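Local atomic coordinates of microcin B17-processing protein McbD (Escherichia coli str. K-12 substr. MG1655, PDB entry 6GRH), a protein that is needed to process the inactive microcin B17 precursor into the active peptide, probably as the YcaO-type, ATP-dependent cyclodehydratase of the processing complex. Residues 41-45 / 260-264; 218-222 / 326-330. The protein carries 1 engineered substitution. All coordinates share one frame; numbering follows the deposited sequence.

Contact 1 of 2, residues 41-45 / 260-264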
loop_
_atom_site.group_PDB
_atom_site.type_symbol
_atom_site.label_atom_id
_atom_site.label_comp_id
_atom_site.label_asym_id
_atom_site.label_seq_id
_atom_site.Cartn_x
_atom_site.Cartn_y
_atom_site.Cartn_z
ATOM N N ALA E 41 20.596 21.109 17.643
ATOM C CA ALA E 41 21.572 20.087 17.968
ATOM C C ALA E 41 21.772 19.182 16.768
ATOM O O ALA E 41 20.789 18.719 16.166
ATOM C CB ALA E 41 21.063 19.282 19.149
ATOM N N SER E 42 23.021 18.886 16.415
ATOM C CA SER E 42 23.257 18.031 15.263
ATOM C C SER E 42 24.470 17.120 15.419
ATOM O O SER E 42 25.283 17.313 16.302
ATOM C CB SER E 42 23.440 18.903 14.035
ATOM O OG SER E 42 24.600 19.684 14.184
ATOM N N ALA E 43 24.549 16.143 14.533
ATOM C CA ALA E 43 25.660 15.216 14.460
ATOM C C ALA E 43 25.759 14.726 13.044
ATOM O O ALA E 43 24.761 14.656 12.309
ATOM C CB ALA E 43 25.464 14.046 15.394
ATOM N N ALA E 44 26.959 14.310 12.686
ATOM C CA ALA E 44 27.200 13.772 11.383
ATOM C C ALA E 44 28.089 12.555 11.487
ATOM O O ALA E 44 28.927 12.462 12.391
ATOM C CB ALA E 44 27.822 14.833 10.489
ATOM N N GLY E 45 27.901 11.642 10.548
ATOM C CA GLY E 45 28.737 10.460 10.410
ATOM C C GLY E 45 27.988 9.351 9.723
ATOM O O GLY E 45 27.122 9.604 8.876
ATOM N N VAL E 260 35.214 14.697 10.235
ATOM C CA VAL E 260 33.746 14.783 10.187
ATOM C C VAL E 260 33.256 15.976 11.019
ATOM O O VAL E 260 32.280 16.640 10.641
ATOM C CB VAL E 260 33.066 13.470 10.633
ATOM C CG1 VAL E 260 31.558 13.631 10.660
ATOM C CG2 VAL E 260 33.425 12.348 9.686
ATOM N N GLU E 261 33.915 16.250 12.142
ATOM C CA GLU E 261 33.627 17.469 12.916
ATOM C C GLU E 261 33.865 18.723 12.071
ATOM O O GLU E 261 33.042 19.628 12.078
ATOM C CB GLU E 261 34.470 17.535 14.189
ATOM C CG GLU E 261 34.095 16.498 15.246
ATOM C CD GLU E 261 32.919 16.906 16.121
ATOM O OE1 GLU E 261 32.675 18.127 16.311
ATOM O OE2 GLU E 261 32.244 15.997 16.646
ATOM N N LEU E 262 34.963 18.763 11.327
ATOM C CA LEU E 262 35.197 19.871 10.406
ATOM C C LEU E 262 34.071 20.006 9.364
ATOM O O LEU E 262 33.504 21.070 9.200
ATOM C CB LEU E 262 36.567 19.751 9.736
ATOM C CG LEU E 262 37.055 20.970 8.941
ATOM C CD1 LEU E 262 38.586 21.017 8.852
ATOM C CD2 LEU E 262 36.434 21.029 7.541
ATOM N N TRP E 263 33.757 18.919 8.669
ATOM C CA TRP E 263 32.683 18.934 7.683
ATOM C C TRP E 263 31.355 19.434 8.275
ATOM O O TRP E 263 30.656 20.253 7.674
ATOM C CB TRP E 263 32.489 17.543 7.093
ATOM C CG TRP E 263 31.416 17.533 6.077
ATOM C CD1 TRP E 263 31.508 17.940 4.794
ATOM C CD2 TRP E 263 30.070 17.139 6.288
ATOM N NE1 TRP E 263 30.282 17.813 4.173
ATOM C CE2 TRP E 263 29.386 17.318 5.072
ATOM C CE3 TRP E 263 29.373 16.654 7.397
ATOM C CZ2 TRP E 263 28.032 17.010 4.913
ATOM C CZ3 TRP E 263 28.013 16.347 7.253
ATOM C CH2 TRP E 263 27.358 16.526 6.014
ATOM N N GLN E 264 31.021 18.937 9.459
ATOM C CA GLN E 264 29.843 19.403 10.167
ATOM C C GLN E 264 29.840 20.920 10.383
ATOM O O GLN E 264 28.847 21.576 10.086
ATOM C CB GLN E 264 29.672 18.653 11.497
ATOM C CG GLN E 264 28.343 19.006 12.146
ATOM C CD GLN E 264 28.034 18.265 13.435
ATOM O OE1 GLN E 264 26.864 18.051 13.749
ATOM N NE2 GLN E 264 29.059 17.912 14.202
#
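Ala44 of strand 41-45 sets its methyl group against helix 260-264, where it meets Val260, Trp263 and Gln264. The CB of Ala44 lies 3.6 Å from Trp263 CZ3, in the plane of the indole, so the methyl meets the edge of the ring and not its face. From the helical turn before, Val260 contributes CG1, which is anti to its backbone N (chi1 176°) and thereby directed at the strand; CG1 is 3.9 Å from Ala44 CB and 3.4 Å from Ala44 O. A small residue suits this spot, because the strand backbone can approach the helix closely, with the two axes 8.2 Å apart.

Gln264 buries almost as much surface. Its extended chain (chi1 -172°, chi2 177°) runs beside Ala44, the two CB atoms 4.4 Å apart, and carries the amide carbon CD to 4.0 Å from Ala43 CA. The amide thus ends among polar groups of the strand backbone and the hydroxyl of Ser42, while Phe29 touches both Ser42 and Gln264. Gly45 follows with backbone angles that would press a CB against the preceding carbonyl oxygen.

The strand pairs with strand 28-33 and is one of the two outermost strands of its four-stranded antiparallel sheet within this chain. The arrangement is that of a terminal sheet strand laid across a long helix, 251-275, in a YcaO-family protein.

Contact 2 of 2, residues 218-222 / 326-330; sequences LPGAP and NLLNY
Tyr330 reaches from the helix to the turn at 218-222 and meets it with both its hydroxyl and a ring face. Tyr330 OH donates to Pro219 O at 2.8 Å, approaching from above the carbonyl plane. Ala221 covers one face: its CA stands 3.6 Å from the centroid of the Tyr330 ring and only 9° off the normal, a CH-pi contact, and its CB is 3.4 Å from Tyr330 CE2. The side chains of Leu218 and Tyr330 cross at about a right angle, with Leu218 CB 3.5 Å from Tyr330 OH.

Beside the tyrosine, Pro222 fits its rigid ring against the helix, CG lying 3.6 Å from Leu327 CA and CD 4.0 Å from Tyr330 CB.

Behind these contacts, a type II turn from Leu218 to Ala221 presents the Pro219 carbonyl. Proline suits its second position and Gly220, at positive phi, its third; Ala221 N closes it on Leu218 O. On the other side Asn326 is the N-cap, its OD1 accepting from Asn329 N at 2.8 Å, which fixes the start of the helix bearing Tyr330.

The turn joins strands 210-215 and 224-231. Helix 157-180 touches both partners through Met169, which meets Leu218 and Leu327, and Tyr247 of strand 241-248 bonds to Pro222 O.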
loop_
_atom_site.group_PDB
_atom_site.type_symbol
_atom_site.label_atom_id
_atom_site.label_comp_id
_atom_site.label_asym_id
_atom_site.label_seq_id
_atom_site.Cartn_x
_atom_site.Cartn_y
_atom_site.Cartn_z
ATOM N N LEU E 218 47.727 16.993 24.687
ATOM C CA LEU E 218 48.495 17.480 25.840
ATOM C C LEU E 218 49.785 16.665 25.941
ATOM O O LEU E 218 49.718 15.441 25.836
ATOM C CB LEU E 218 47.737 17.295 27.151
ATOM C CG LEU E 218 46.629 18.283 27.498
ATOM C CD1 LEU E 218 46.103 17.953 28.876
ATOM C CD2 LEU E 218 47.130 19.705 27.446
ATOM N N PRO E 219 50.941 17.336 26.086
ATOM C CA PRO E 219 52.236 16.627 26.155
ATOM C C PRO E 219 52.284 15.521 27.208
ATOM O O PRO E 219 51.850 15.714 28.347
ATOM C CB PRO E 219 53.217 17.744 26.484
ATOM C CG PRO E 219 52.634 18.891 25.727
ATOM C CD PRO E 219 51.147 18.782 25.902
ATOM N N GLY E 220 52.762 14.349 26.796
ATOM C CA GLY E 220 52.882 13.208 27.693
ATOM C C GLY E 220 51.597 12.435 27.891
ATOM O O GLY E 220 51.631 11.359 28.461
ATOM N N ALA E 221 50.462 12.955 27.421
ATOM C CA ALA E 221 49.188 12.264 27.590
ATOM C C ALA E 221 49.079 11.093 26.594
ATOM O O ALA E 221 49.603 11.174 25.479
ATOM C CB ALA E 221 48.007 13.221 27.389
ATOM N N PRO E 222 48.360 10.026 26.988
ATOM C CA PRO E 222 47.956 8.980 26.037
ATOM C C PRO E 222 46.891 9.438 25.067
ATOM O O PRO E 222 46.311 10.528 25.216
ATOM C CB PRO E 222 47.387 7.891 26.945
ATOM C CG PRO E 222 46.821 8.653 28.095
ATOM C CD PRO E 222 47.814 9.760 28.336
ATOM N N ASN E 326 48.121 5.031 30.970
ATOM C CA ASN E 326 46.823 5.113 31.627
ATOM C C ASN E 326 46.405 6.591 31.707
ATOM O O ASN E 326 47.108 7.400 32.309
ATOM C CB ASN E 326 46.944 4.432 32.993
ATOM C CG ASN E 326 45.639 4.361 33.715
ATOM O OD1 ASN E 326 45.215 5.337 34.318
ATOM N ND2 ASN E 326 44.980 3.213 33.651
ATOM N N LEU E 327 45.287 6.952 31.075
ATOM C CA LEU E 327 44.858 8.363 31.042
ATOM C C LEU E 327 44.530 8.914 32.441
ATOM O O LEU E 327 44.929 10.032 32.777
ATOM C CB LEU E 327 43.683 8.559 30.091
ATOM C CG LEU E 327 43.066 9.952 30.033
ATOM C CD1 LEU E 327 44.087 10.974 29.599
ATOM C CD2 LEU E 327 41.840 9.985 29.120
ATOM N N LEU E 328 43.835 8.120 33.254
ATOM C CA LEU E 328 43.538 8.506 34.640
ATOM C C LEU E 328 44.804 8.717 35.479
ATOM O O LEU E 328 44.859 9.665 36.275
ATOM C CB LEU E 328 42.603 7.492 35.330
ATOM C CG LEU E 328 41.124 7.402 34.880
ATOM C CD1 LEU E 328 40.333 6.477 35.799
ATOM C CD2 LEU E 328 40.436 8.752 34.830
ATOM N N ASN E 329 45.811 7.846 35.323
ATOM C CA ASN E 329 47.093 8.038 36.012
ATOM C C ASN E 329 47.750 9.330 35.539
ATOM O O ASN E 329 48.191 10.131 36.354
ATOM C CB ASN E 329 48.062 6.848 35.805
ATOM C CG ASN E 329 47.679 5.613 36.629
ATOM O OD1 ASN E 329 46.714 5.621 37.411
ATOM N ND2 ASN E 329 48.427 4.549 36.454
ATOM N N TYR E 330 47.790 9.541 34.230
ATOM C CA TYR E 330 48.376 10.751 33.686
ATOM C C TYR E 330 47.704 12.001 34.286
ATOM O O TYR E 330 48.377 12.905 34.764
ATOM C CB TYR E 330 48.258 10.756 32.166
ATOM C CG TYR E 330 48.588 12.092 31.546
ATOM C CD1 TYR E 330 49.921 12.487 31.348
ATOM C CD2 TYR E 330 47.566 12.977 31.183
ATOM C CE1 TYR E 330 50.222 13.715 30.781
ATOM C CE2 TYR E 330 47.853 14.208 30.626
ATOM C CZ TYR E 330 49.174 14.576 30.427
ATOM O OH TYR E 330 49.445 15.800 29.862
#

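Contact 1 and contact 2 do not touch: their centres are 27 Å apart and their nearest atoms about 17 Å. Their centres lie about 13 and 18 Å, respectively, from the centre of the chain, and their segments alternate along the sequence, so the chain visits the two contacts in turn. The mixed sheet relates them. Strand 224-231, which follows the turn of contact 2, supplies Thr228 and Tyr230, against which Leu262 on the helix of contact 1 packs. A glycerol, probably from the crystallisation liquor, lies about 5 Å from the side chain of Ala43 at contact 1, whereas at contact 2 Leu328 packs on Arg23 of the McbB chain.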